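Local structure of fucoxanthin chlorophyll a/c-binding protein Lhcq3 (Chaetoceros gracilis, 6L4U) at residues H69-M74 against D169-N174; T78-Q83 against M183-A188. The protein binds chlorophyll a, chlorophyll c1 and carotenoids and probably serves as a light-harvesting antenna that passes excitation energy on to a photosystem. One frame throughout, in Å; residues are numbered along the deposited sequence.

Contact 1. Residues H69-M74 against D169-N174; sequences HGRVAM and DSELNN. With CLA (chlorophyll a), chain B.
R71 and E171 meet above the macrocycle of a chlorophyll a, and the two oxygens of the E171 carboxylate have separate jobs. OE1 is the magnesium ligand, 2.4 Å from the metal of the chlorophyll. OE2 turns to R71 and accepts a nearly straight hydrogen bond from NE, modelled very short with 2.4 Å between R71 NE and E171 OE2. A weak second bond runs from R71 NH2 to the same E171 OE2 at 3.1 Å, completing the salt bridge. The carboxylate comes in at the guanidinium edge, the two planes turned 36° from each other. One face of the guanidinium lies over the pigment, with C1D of the chlorophyll 3.6 Å from its plane and under its centre. E171 gets to the metal because its CG points directly opposite the backbone N (chi1 178°) and the rest of the chain stays extended. Sharing the carboxylate between arginine and magnesium probably keeps it ionised and balances its charge inside a buried, pigment-lined interface. With magnesium on OE1 and R71 of the other helix on OE2, the carboxylate has little freedom to turn.

M74 fills in beside this polar pair. Its chain bends at the thioether, which brings CE to 3.4 Å from the backbone O of E171, while CG lies 3.5 Å from the backbone O of N174. SD rests near N174 CB and against the vinyl CBB and methyl CMC of the chlorophyll, and M74 CB is 3.6 Å from the same CMC.

R71 NH1 has a further acceptor in P147 O. Such a Glu–Arg pair is characteristic of the two long crossing helices of chlorophyll a/b-binding proteins. Here the axes of segments 69-74 and 169-174, on helix 56-85 and helix 161-190, cross at 63°, and the packing continues with H69 and A73 on M179, and L172 on E66 and L67.

Contact 2. Residues T78-Q83 against M183-A188; sequences TGYLVQ and MSFISA. With CLA (chlorophyll a), chain C.
F185 reaches across to Y80 and L81 where the two long crossing helices of the chlorophyll a/b-binding fold, 56-85 and 161-190, pack by apolar and aromatic contact. F185 has the largest buried area of the three. With its CG set beside the backbone N (chi1 -70°), the ring lies alongside Y80, the two side chains running past each other in opposite directions. F185 CD2 sits 3.8 Å from Y80 CB, and F185 CB lies over one face of the tyrosine ring, toward its rim. The rings themselves are obliquely disposed, centroids 5.5 Å apart and planes at 33°.

L81 approaches the far end of the phenylalanine at about a right angle, its CD2 4.0 Å from F185 CZ. An alanine at F185 would lose the ring and is likely to open a gap between helix 161-190 and the Y80 and L81 side chains, leaving the tyrosine ring with less to hold its rotation.

F204, the C-terminal residue, meets F185 edge-to-face and also touches the Y80 ring, so the chain end packs against both rings. F185 also lines a fucoxanthin pocket, and its neighbour S184 hydrogen-bonds the carotenoid through OG. A chlorophyll a is bound on another side of helix 56-85: V82 CG1 is 3.6 Å from its CHD, and the CA of G79 comes within 3.5 Å of its ring carbon C1C.

Contacts 1 and 2 join the same two helices, 56-85 and 161-190, at successive levels, with centres about 15 Å apart. Both are buried, but contact 1 lies closer to the middle of the chain, about 6 Å from its centre against 12 Å for contact 2. Their chemistry differs accordingly. In the middle, charge holds the helices together and one residue of the interface itself carries a chlorophyll magnesium. Further along, the interface is hydrophobic, its chlorophyll sits to one side, and the C-terminal residue F204 packs against its rings. Pigments are thus part of the joint in contact 1 and flank it in contact 2.

Contact 1. Residues H69-M74 against D169-N174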
ATOM      1  N   HIS X  69     -22.483 -29.548  72.468  1.00 46.06           N
ATOM      2  CA  HIS X  69     -21.587 -30.677  72.696  1.00 46.06           C
ATOM      3  C   HIS X  69     -22.168 -31.637  73.717  1.00 46.06           C
ATOM      4  O   HIS X  69     -21.935 -32.846  73.634  1.00 46.06           O
ATOM      5  CB  HIS X  69     -20.221 -30.200  73.180  1.00 46.06           C
ATOM      6  CG  HIS X  69     -19.267 -29.843  72.086  1.00 46.06           C
ATOM      7  ND1 HIS X  69     -19.148 -28.562  71.596  1.00 46.06           N
ATOM      8  CD2 HIS X  69     -18.357 -30.587  71.416  1.00 46.06           C
ATOM      9  CE1 HIS X  69     -18.221 -28.535  70.658  1.00 46.06           C
ATOM     10  NE2 HIS X  69     -17.727 -29.752  70.526  1.00 46.06           N
ATOM     11  N   GLY X  70     -22.924 -31.112  74.682  1.00 46.78           N
ATOM     12  CA  GLY X  70     -23.543 -31.968  75.676  1.00 46.78           C
ATOM     13  C   GLY X  70     -24.651 -32.823  75.098  1.00 46.78           C
ATOM     14  O   GLY X  70     -24.680 -34.037  75.307  1.00 46.78           O
ATOM     15  N   ARG X  71     -25.568 -32.200  74.355  1.00 50.64           N
ATOM     16  CA  ARG X  71     -26.700 -32.916  73.778  1.00 50.64           C
ATOM     17  C   ARG X  71     -26.264 -33.938  72.739  1.00 50.64           C
ATOM     18  O   ARG X  71     -26.891 -34.992  72.614  1.00 50.64           O
ATOM     19  CB  ARG X  71     -27.676 -31.929  73.148  1.00 50.64           C
ATOM     20  CG  ARG X  71     -28.372 -31.025  74.131  1.00 50.64           C
ATOM     21  CD  ARG X  71     -29.071 -29.904  73.401  1.00 50.64           C
ATOM     22  NE  ARG X  71     -29.787 -29.029  74.318  1.00 50.64           N
ATOM     23  CZ  ARG X  71     -30.512 -27.988  73.935  1.00 50.64           C
ATOM     24  NH1 ARG X  71     -30.614 -27.688  72.650  1.00 50.64           N
ATOM     25  NH2 ARG X  71     -31.137 -27.246  74.838  1.00 50.64           N
ATOM     26  N   VAL X  72     -25.201 -33.649  71.992  1.00 50.44           N
ATOM     27  CA  VAL X  72     -24.700 -34.595  71.003  1.00 50.44           C
ATOM     28  C   VAL X  72     -24.058 -35.796  71.688  1.00 50.44           C
ATOM     29  O   VAL X  72     -24.299 -36.946  71.303  1.00 50.44           O
ATOM     30  CB  VAL X  72     -23.729 -33.877  70.043  1.00 50.44           C
ATOM     31  CG1 VAL X  72     -22.820 -34.857  69.328  1.00 50.44           C
ATOM     32  CG2 VAL X  72     -24.503 -33.059  69.034  1.00 50.44           C
ATOM     33  N   ALA X  73     -23.277 -35.555  72.741  1.00 51.49           N
ATOM     34  CA  ALA X  73     -22.596 -36.633  73.445  1.00 51.49           C
ATOM     35  C   ALA X  73     -23.529 -37.493  74.278  1.00 51.49           C
ATOM     36  O   ALA X  73     -23.255 -38.687  74.435  1.00 51.49           O
ATOM     37  CB  ALA X  73     -21.515 -36.075  74.356  1.00 51.49           C
ATOM     38  N   MET X  74     -24.592 -36.914  74.846  1.00 54.84           N
ATOM     39  CA  MET X  74     -25.581 -37.722  75.551  1.00 54.84           C
ATOM     40  C   MET X  74     -26.284 -38.670  74.593  1.00 54.84           C
ATOM     41  O   MET X  74     -26.564 -39.820  74.943  1.00 54.84           O
ATOM     42  CB  MET X  74     -26.599 -36.829  76.251  1.00 54.84           C
ATOM     43  CG  MET X  74     -26.080 -36.044  77.430  1.00 54.84           C
ATOM     44  SD  MET X  74     -27.388 -35.131  78.260  1.00 54.84           S
ATOM     45  CE  MET X  74     -27.126 -33.493  77.606  1.00 54.84           C
ATOM     46  N   ASP X 169     -29.230 -26.915  84.721  1.00 62.40           N
ATOM     47  CA  ASP X 169     -28.007 -27.379  85.359  1.00 62.40           C
ATOM     48  C   ASP X 169     -27.845 -28.877  85.187  1.00 62.40           C
ATOM     49  O   ASP X 169     -26.726 -29.366  85.014  1.00 62.40           O
ATOM     50  CB  ASP X 169     -28.007 -27.035  86.844  1.00 62.40           C
ATOM     51  CG  ASP X 169     -28.256 -25.579  87.095  1.00 62.40           C
ATOM     52  OD1 ASP X 169     -28.091 -24.788  86.151  1.00 62.40           O
ATOM     53  OD2 ASP X 169     -28.618 -25.221  88.232  1.00 62.40           O
ATOM     54  N   SER X 170     -28.948 -29.617  85.232  1.00 62.64           N
ATOM     55  CA  SER X 170     -28.881 -31.049  85.014  1.00 62.64           C
ATOM     56  C   SER X 170     -28.712 -31.405  83.547  1.00 62.64           C
ATOM     57  O   SER X 170     -28.247 -32.506  83.247  1.00 62.64           O
ATOM     58  CB  SER X 170     -30.128 -31.725  85.576  1.00 62.64           C
ATOM     59  OG  SER X 170     -30.096 -33.113  85.317  1.00 62.64           O
ATOM     60  N   GLU X 171     -29.081 -30.509  82.626  1.00 58.45           N
ATOM     61  CA  GLU X 171     -28.753 -30.734  81.223  1.00 58.45           C
ATOM     62  C   GLU X 171     -27.260 -30.585  80.989  1.00 58.45           C
ATOM     63  O   GLU X 171     -26.644 -31.413  80.309  1.00 58.45           O
ATOM     64  CB  GLU X 171     -29.526 -29.770  80.320  1.00 58.45           C
ATOM     65  CG  GLU X 171     -29.186 -29.938  78.843  1.00 58.45           C
ATOM     66  CD  GLU X 171     -30.277 -29.483  77.890  1.00 58.45           C
ATOM     67  OE1 GLU X 171     -31.397 -29.175  78.327  1.00 58.45           O
ATOM     68  OE2 GLU X 171     -30.010 -29.442  76.676  1.00 58.45           O
ATOM     69  N   LEU X 172     -26.661 -29.543  81.567  1.00 55.39           N
ATOM     70  CA  LEU X 172     -25.241 -29.295  81.360  1.00 55.39           C
ATOM     71  C   LEU X 172     -24.385 -30.323  82.085  1.00 55.39           C
ATOM     72  O   LEU X 172     -23.410 -30.821  81.517  1.00 55.39           O
ATOM     73  CB  LEU X 172     -24.890 -27.879  81.807  1.00 55.39           C
ATOM     74  CG  LEU X 172     -25.352 -26.788  80.839  1.00 55.39           C
ATOM     75  CD1 LEU X 172     -24.960 -25.415  81.337  1.00 55.39           C
ATOM     76  CD2 LEU X 172     -24.790 -27.033  79.452  1.00 55.39           C
ATOM     77  N   ASN X 173     -24.746 -30.669  83.326  1.00 58.78           N
ATOM     78  CA  ASN X 173     -23.959 -31.633  84.094  1.00 58.78           C
ATOM     79  C   ASN X 173     -24.024 -33.025  83.481  1.00 58.78           C
ATOM     80  O   ASN X 173     -23.023 -33.750  83.475  1.00 58.78           O
ATOM     81  CB  ASN X 173     -24.434 -31.673  85.543  1.00 58.78           C
ATOM     82  CG  ASN X 173     -23.861 -30.551  86.373  1.00 58.78           C
ATOM     83  OD1 ASN X 173     -22.764 -30.663  86.913  1.00 58.78           O
ATOM     84  ND2 ASN X 173     -24.604 -29.461  86.485  1.00 58.78           N
ATOM     85  N   ASN X 174     -25.186 -33.417  82.959  1.00 60.95           N
ATOM     86  CA  ASN X 174     -25.253 -34.673  82.221  1.00 60.95           C
ATOM     87  C   ASN X 174     -24.574 -34.546  80.870  1.00 60.95           C
ATOM     88  O   ASN X 174     -24.103 -35.542  80.316  1.00 60.95           O
ATOM     89  CB  ASN X 174     -26.703 -35.123  82.056  1.00 60.95           C
ATOM     90  CG  ASN X 174     -27.311 -35.612  83.354  1.00 60.95           C
ATOM     91  OD1 ASN X 174     -27.389 -36.815  83.605  1.00 60.95           O
ATOM     92  ND2 ASN X 174     -27.739 -34.678  84.192  1.00 60.95           N
TER
HETATM   93 MG   CLA B 307     -32.722 -30.704  77.130  1.00 59.62          MG
HETATM   94  CHA CLA B 307     -35.072 -28.263  76.432  1.00 59.62           C
HETATM   95  CHB CLA B 307     -33.459 -30.336  80.397  1.00 59.62           C
HETATM   96  CHC CLA B 307     -30.775 -33.410  77.700  1.00 59.62           C
HETATM   97  CHD CLA B 307     -32.484 -31.351  73.499  1.00 59.62           C
HETATM   98  NA  CLA B 307     -34.057 -29.558  78.226  1.00 59.62           N
HETATM   99  C1A CLA B 307     -34.827 -28.601  77.873  1.00 59.62           C
HETATM  100  C2A CLA B 307     -35.518 -27.843  78.977  1.00 59.62           C
HETATM  101  C3A CLA B 307     -34.920 -28.485  80.196  1.00 59.62           C
HETATM  102  C4A CLA B 307     -34.094 -29.533  79.554  1.00 59.62           C
HETATM  103  CMA CLA B 307     -33.940 -27.457  80.735  1.00 59.62           C
HETATM  104  CAA CLA B 307     -36.993 -28.242  79.051  1.00 59.62           C
HETATM  105  CBA CLA B 307     -37.718 -27.720  80.287  1.00 59.62           C
HETATM  106  CGA CLA B 307     -39.020 -28.473  80.423  1.00 59.62           C
HETATM  107  O1A CLA B 307     -39.272 -29.118  81.426  1.00 59.62           O
HETATM  108  O2A CLA B 307     -39.991 -28.433  79.347  1.00 59.62           O
HETATM  109  NB  CLA B 307     -32.206 -31.730  78.807  1.00 59.62           N
HETATM  110  C1B CLA B 307     -32.556 -31.432  80.045  1.00 59.62           C
HETATM  111  C2B CLA B 307     -31.964 -32.286  81.082  1.00 59.62           C
HETATM  112  C3B CLA B 307     -31.143 -33.226  80.291  1.00 59.62           C
HETATM  113  C4B CLA B 307     -31.382 -32.780  78.886  1.00 59.62           C
HETATM  114  CMB CLA B 307     -32.181 -32.163  82.554  1.00 59.62           C
HETATM  115  CAB CLA B 307     -30.298 -34.341  80.790  1.00 59.62           C
HETATM  116  CBB CLA B 307     -30.397 -35.573  80.329  1.00 59.62           C
HETATM  117  NC  CLA B 307     -31.842 -32.066  75.859  1.00 59.62           N
HETATM  118  C1C CLA B 307     -31.092 -33.092  76.298  1.00 59.62           C
HETATM  119  C2C CLA B 307     -30.556 -33.956  75.218  1.00 59.62           C
HETATM  120  C3C CLA B 307     -31.066 -33.344  73.992  1.00 59.62           C
HETATM  121  C4C CLA B 307     -31.833 -32.192  74.511  1.00 59.62           C
HETATM  122  CMC CLA B 307     -29.694 -35.171  75.306  1.00 59.62           C
HETATM  123  CAC CLA B 307     -30.846 -33.789  72.573  1.00 59.62           C
HETATM  124  CBC CLA B 307     -31.981 -34.720  72.219  1.00 59.62           C
HETATM  125  ND  CLA B 307     -33.543 -30.096  75.380  1.00 59.62           N
HETATM  126  C1D CLA B 307     -33.357 -30.291  73.979  1.00 59.62           C
HETATM  127  C2D CLA B 307     -34.089 -29.368  73.100  1.00 59.62           C
HETATM  128  C3D CLA B 307     -34.783 -28.543  74.122  1.00 59.62           C
HETATM  129  C4D CLA B 307     -34.423 -29.031  75.362  1.00 59.62           C
HETATM  130  CMD CLA B 307     -34.193 -29.190  71.620  1.00 59.62           C
HETATM  131  CAD CLA B 307     -35.716 -27.419  74.343  1.00 59.62           C
HETATM  132  OBD CLA B 307     -36.259 -26.725  73.427  1.00 59.62           O
HETATM  133  CBD CLA B 307     -35.902 -27.206  75.787  1.00 59.62           C
HETATM  134  CGD CLA B 307     -35.399 -25.834  76.119  1.00 59.62           C
HETATM  135  O1D CLA B 307     -36.024 -24.848  75.783  1.00 59.62           O
HETATM  136  O2D CLA B 307     -34.170 -25.656  76.870  1.00 59.62           O
HETATM  137  CED CLA B 307     -33.969 -24.454  77.610  1.00 59.62           C
HETATM  138  C1  CLA B 307     -41.032 -29.402  79.270  1.00 59.62           C

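Contact 2. Residues T78-Q83 against M183-A188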
ATOM      1  N   THR X  78     -25.267 -42.848  74.802  1.00 57.82           N
ATOM      2  CA  THR X  78     -26.373 -43.795  74.830  1.00 57.82           C
ATOM      3  C   THR X  78     -26.415 -44.627  73.557  1.00 57.82           C
ATOM      4  O   THR X  78     -26.699 -45.830  73.606  1.00 57.82           O
ATOM      5  CB  THR X  78     -27.674 -43.029  75.053  1.00 57.82           C
ATOM      6  OG1 THR X  78     -27.593 -42.357  76.313  1.00 57.82           O
ATOM      7  CG2 THR X  78     -28.878 -43.947  75.064  1.00 57.82           C
ATOM      8  N   GLY X  79     -26.088 -44.019  72.417  1.00 58.88           N
ATOM      9  CA  GLY X  79     -26.039 -44.767  71.172  1.00 58.88           C
ATOM     10  C   GLY X  79     -24.937 -45.804  71.138  1.00 58.88           C
ATOM     11  O   GLY X  79     -25.060 -46.820  70.453  1.00 58.88           O
ATOM     12  N   TYR X  80     -23.857 -45.577  71.882  1.00 61.26           N
ATOM     13  CA  TYR X  80     -22.839 -46.609  72.022  1.00 61.26           C
ATOM     14  C   TYR X  80     -23.249 -47.667  73.034  1.00 61.26           C
ATOM     15  O   TYR X  80     -22.914 -48.843  72.860  1.00 61.26           O
ATOM     16  CB  TYR X  80     -21.505 -45.988  72.426  1.00 61.26           C
ATOM     17  CG  TYR X  80     -20.309 -46.798  71.990  1.00 61.26           C
ATOM     18  CD1 TYR X  80     -19.728 -46.599  70.744  1.00 61.26           C
ATOM     19  CD2 TYR X  80     -19.763 -47.766  72.821  1.00 61.26           C
ATOM     20  CE1 TYR X  80     -18.635 -47.341  70.339  1.00 61.26           C
ATOM     21  CE2 TYR X  80     -18.671 -48.513  72.424  1.00 61.26           C
ATOM     22  CZ  TYR X  80     -18.112 -48.295  71.185  1.00 61.26           C
ATOM     23  OH  TYR X  80     -17.026 -49.036  70.787  1.00 61.26           O
ATOM     24  N   LEU X  81     -23.964 -47.275  74.089  1.00 62.23           N
ATOM     25  CA  LEU X  81     -24.387 -48.232  75.105  1.00 62.23           C
ATOM     26  C   LEU X  81     -25.521 -49.117  74.608  1.00 62.23           C
ATOM     27  O   LEU X  81     -25.598 -50.295  74.974  1.00 62.23           O
ATOM     28  CB  LEU X  81     -24.809 -47.494  76.373  1.00 62.23           C
ATOM     29  CG  LEU X  81     -23.668 -46.957  77.237  1.00 62.23           C
ATOM     30  CD1 LEU X  81     -24.217 -46.266  78.469  1.00 62.23           C
ATOM     31  CD2 LEU X  81     -22.706 -48.060  77.617  1.00 62.23           C
ATOM     32  N   VAL X  82     -26.402 -48.573  73.772  1.00 60.01           N
ATOM     33  CA  VAL X  82     -27.537 -49.345  73.279  1.00 60.01           C
ATOM     34  C   VAL X  82     -27.099 -50.278  72.158  1.00 60.01           C
ATOM     35  O   VAL X  82     -27.391 -51.478  72.176  1.00 60.01           O
ATOM     36  CB  VAL X  82     -28.666 -48.398  72.834  1.00 60.01           C
ATOM     37  CG1 VAL X  82     -29.654 -49.106  71.932  1.00 60.01           C
ATOM     38  CG2 VAL X  82     -29.376 -47.823  74.049  1.00 60.01           C
ATOM     39  N   GLN X  83     -26.375 -49.745  71.172  1.00 60.52           N
ATOM     40  CA  GLN X  83     -25.944 -50.573  70.051  1.00 60.52           C
ATOM     41  C   GLN X  83     -24.795 -51.492  70.439  1.00 60.52           C
ATOM     42  O   GLN X  83     -24.557 -52.501  69.765  1.00 60.52           O
ATOM     43  CB  GLN X  83     -25.548 -49.690  68.870  1.00 60.52           C
ATOM     44  CG  GLN X  83     -26.680 -48.825  68.350  1.00 60.52           C
ATOM     45  CD  GLN X  83     -26.190 -47.572  67.655  1.00 60.52           C
ATOM     46  OE1 GLN X  83     -26.621 -46.465  67.974  1.00 60.52           O
ATOM     47  NE2 GLN X  83     -25.284 -47.738  66.703  1.00 60.52           N
ATOM     48  N   MET X 183     -15.810 -39.736  74.902  1.00 55.47           N
ATOM     49  CA  MET X 183     -14.373 -39.679  74.663  1.00 55.47           C
ATOM     50  C   MET X 183     -13.657 -40.852  75.316  1.00 55.47           C
ATOM     51  O   MET X 183     -12.581 -41.249  74.860  1.00 55.47           O
ATOM     52  CB  MET X 183     -13.796 -38.357  75.168  1.00 55.47           C
ATOM     53  CG  MET X 183     -14.040 -37.166  74.251  1.00 55.47           C
ATOM     54  SD  MET X 183     -13.971 -37.564  72.494  1.00 55.47           S
ATOM     55  CE  MET X 183     -12.205 -37.702  72.241  1.00 55.47           C
ATOM     56  N   SER X 184     -14.235 -41.419  76.377  1.00 56.34           N
ATOM     57  CA  SER X 184     -13.681 -42.640  76.949  1.00 56.34           C
ATOM     58  C   SER X 184     -14.007 -43.852  76.094  1.00 56.34           C
ATOM     59  O   SER X 184     -13.211 -44.793  76.033  1.00 56.34           O
ATOM     60  CB  SER X 184     -14.208 -42.849  78.364  1.00 56.34           C
ATOM     61  OG  SER X 184     -15.496 -43.432  78.338  1.00 56.34           O
ATOM     62  N   PHE X 185     -15.161 -43.846  75.427  1.00 58.09           N
ATOM     63  CA  PHE X 185     -15.585 -45.009  74.654  1.00 58.09           C
ATOM     64  C   PHE X 185     -14.768 -45.149  73.380  1.00 58.09           C
ATOM     65  O   PHE X 185     -14.456 -46.267  72.957  1.00 58.09           O
ATOM     66  CB  PHE X 185     -17.072 -44.912  74.301  1.00 58.09           C
ATOM     67  CG  PHE X 185     -18.012 -45.079  75.472  1.00 58.09           C
ATOM     68  CD1 PHE X 185     -17.563 -45.476  76.724  1.00 58.09           C
ATOM     69  CD2 PHE X 185     -19.361 -44.831  75.305  1.00 58.09           C
ATOM     70  CE1 PHE X 185     -18.442 -45.618  77.778  1.00 58.09           C
ATOM     71  CE2 PHE X 185     -20.239 -44.976  76.354  1.00 58.09           C
ATOM     72  CZ  PHE X 185     -19.781 -45.365  77.591  1.00 58.09           C
ATOM     73  N   ILE X 186     -14.421 -44.022  72.755  1.00 57.42           N
ATOM     74  CA  ILE X 186     -13.567 -44.044  71.574  1.00 57.42           C
ATOM     75  C   ILE X 186     -12.136 -44.380  71.969  1.00 57.42           C
ATOM     76  O   ILE X 186     -11.436 -45.106  71.251  1.00 57.42           O
ATOM     77  CB  ILE X 186     -13.662 -42.689  70.851  1.00 57.42           C
ATOM     78  CG1 ILE X 186     -15.114 -42.392  70.486  1.00 57.42           C
ATOM     79  CG2 ILE X 186     -12.832 -42.681  69.581  1.00 57.42           C
ATOM     80  CD1 ILE X 186     -15.352 -40.954  70.113  1.00 57.42           C
ATOM     81  N   SER X 187     -11.687 -43.886  73.124  1.00 59.96           N
ATOM     82  CA  SER X 187     -10.333 -44.174  73.588  1.00 59.96           C
ATOM     83  C   SER X 187     -10.191 -45.630  74.009  1.00 59.96           C
ATOM     84  O   SER X 187      -9.117 -46.222  73.862  1.00 59.96           O
ATOM     85  CB  SER X 187      -9.972 -43.246  74.743  1.00 59.96           C
ATOM     86  OG  SER X 187      -8.671 -43.520  75.223  1.00 59.96           O
ATOM     87  N   ALA X 188     -11.263 -46.222  74.537  1.00 57.96           N
ATOM     88  CA  ALA X 188     -11.228 -47.639  74.874  1.00 57.96           C
ATOM     89  C   ALA X 188     -11.314 -48.513  73.634  1.00 57.96           C
ATOM     90  O   ALA X 188     -10.780 -49.628  73.626  1.00 57.96           O
ATOM     91  CB  ALA X 188     -12.365 -47.982  75.833  1.00 57.96           C
TER
HETATM   92 MG   CLA C 304     -28.257 -45.261  67.185  1.00 61.62          MG
HETATM   93  CHA CLA C 304     -29.150 -47.864  65.120  1.00 61.62           C
HETATM   94  CHB CLA C 304     -26.296 -44.082  64.696  1.00 61.62           C
HETATM   95  CHC CLA C 304     -27.904 -42.434  68.987  1.00 61.62           C
HETATM   96  CHD CLA C 304     -30.726 -46.499  69.645  1.00 61.62           C
HETATM   97  NA  CLA C 304     -27.830 -45.828  65.241  1.00 61.62           N
HETATM   98  C1A CLA C 304     -28.157 -46.875  64.590  1.00 61.62           C
HETATM   99  C2A CLA C 304     -27.572 -47.018  63.210  1.00 61.62           C
HETATM  100  C3A CLA C 304     -26.626 -45.851  63.150  1.00 61.62           C
HETATM  101  C4A CLA C 304     -26.941 -45.216  64.460  1.00 61.62           C
HETATM  102  CMA CLA C 304     -25.195 -46.364  63.146  1.00 61.62           C
HETATM  103  CAA CLA C 304     -28.448 -46.410  62.103  1.00 61.62           C
HETATM  104  CBA CLA C 304     -29.961 -46.581  61.977  1.00 61.62           C
HETATM  105  CGA CLA C 304     -30.828 -45.763  62.915  1.00 61.62           C
HETATM  106  O1A CLA C 304     -32.037 -45.891  62.856  1.00 61.62           O
HETATM  107  O2A CLA C 304     -30.315 -44.831  63.904  1.00 61.62           O
HETATM  108  NB  CLA C 304     -27.256 -43.516  66.868  1.00 61.62           N
HETATM  109  C1B CLA C 304     -26.430 -43.223  65.869  1.00 61.62           C
HETATM  110  C2B CLA C 304     -25.720 -41.923  65.977  1.00 61.62           C
HETATM  111  C3B CLA C 304     -26.228 -41.440  67.281  1.00 61.62           C
HETATM  112  C4B CLA C 304     -27.159 -42.506  67.725  1.00 61.62           C
HETATM  113  CMB CLA C 304     -24.741 -41.300  65.019  1.00 61.62           C
HETATM  114  CAB CLA C 304     -25.923 -40.199  68.025  1.00 61.62           C
HETATM  115  CBB CLA C 304     -24.687 -39.842  68.288  1.00 61.62           C
HETATM  116  NC  CLA C 304     -29.140 -44.626  68.932  1.00 61.62           N
HETATM  117  C1C CLA C 304     -28.850 -43.440  69.494  1.00 61.62           C
HETATM  118  C2C CLA C 304     -29.579 -43.158  70.753  1.00 61.62           C
HETATM  119  C3C CLA C 304     -30.406 -44.364  70.940  1.00 61.62           C
HETATM  120  C4C CLA C 304     -30.049 -45.193  69.765  1.00 61.62           C
HETATM  121  CMC CLA C 304     -29.494 -41.942  71.630  1.00 61.62           C
HETATM  122  CAC CLA C 304     -31.375 -44.675  72.049  1.00 61.62           C
HETATM  123  CBC CLA C 304     -32.705 -44.131  71.579  1.00 61.62           C
HETATM  124  ND  CLA C 304     -29.635 -46.740  67.419  1.00 61.62           N
HETATM  125  C1D CLA C 304     -30.553 -47.243  68.399  1.00 61.62           C
HETATM  126  C2D CLA C 304     -31.253 -48.503  68.037  1.00 61.62           C
HETATM  127  C3D CLA C 304     -30.660 -48.738  66.694  1.00 61.62           C
HETATM  128  C4D CLA C 304     -29.778 -47.702  66.438  1.00 61.62           C
HETATM  129  CMD CLA C 304     -32.267 -49.410  68.673  1.00 61.62           C
HETATM  130  CAD CLA C 304     -30.646 -49.629  65.509  1.00 61.62           C
HETATM  131  OBD CLA C 304     -31.325 -50.702  65.359  1.00 61.62           O
HETATM  132  CBD CLA C 304     -29.683 -49.114  64.521  1.00 61.62           C
HETATM  133  CGD CLA C 304     -28.592 -50.131  64.435  1.00 61.62           C
HETATM  134  O1D CLA C 304     -28.377 -50.711  63.389  1.00 61.62           O
HETATM  135  O2D CLA C 304     -27.771 -50.431  65.591  1.00 61.62           O
HETATM  136  CED CLA C 304     -26.524 -51.090  65.397  1.00 61.62           C
HETATM  137  C1  CLA C 304     -31.081 -44.689  65.099  1.00 61.62           C
HETATM  138  C2  CLA C 304     -31.390 -43.253  65.439  1.00 61.62           C
HETATM  139  C3  CLA C 304     -32.032 -42.925  66.573  1.00 61.62           C
HETATM  140  C4  CLA C 304     -32.487 -43.973  67.543  1.00 61.62           C
HETATM  141  C5  CLA C 304     -32.331 -41.483  66.887  1.00 61.62           C
HETATM  142  C6  CLA C 304     -31.182 -40.766  67.583  1.00 61.62           C
HETATM  143  C7  CLA C 304     -31.706 -39.812  68.650  1.00 61.62           C
HETATM  144  C8  CLA C 304     -32.654 -38.763  68.078  1.00 61.62           C
HETATM  145  C9  CLA C 304     -31.912 -37.804  67.155  1.00 61.62           C
HETATM  146  C10 CLA C 304     -33.301 -37.982  69.214  1.00 61.62           C
HETATM  147  C11 CLA C 304     -34.804 -38.225  69.327  1.00 61.62           C
HETATM  148  C12 CLA C 304     -35.170 -39.619  69.844  1.00 61.62           C
HETATM  149  C13 CLA C 304     -35.256 -39.767  71.370  1.00 61.62           C
HETATM  150  C14 CLA C 304     -35.628 -38.474  72.094  1.00 61.62           C
HETATM  151  C15 CLA C 304     -33.964 -40.352  71.938  1.00 61.62           C
HETATM  152  C16 CLA C 304     -34.208 -41.100  73.243  1.00 61.62           C
HETATM  153  C17 CLA C 304     -33.002 -41.024  74.171  1.00 61.62           C
HETATM  154  C18 CLA C 304     -33.236 -41.793  75.470  1.00 61.62           C
HETATM  155  C19 CLA C 304     -33.320 -43.295  75.225  1.00 61.62           C
HETATM  156  C20 CLA C 304     -34.481 -41.298  76.199  1.00 61.62           C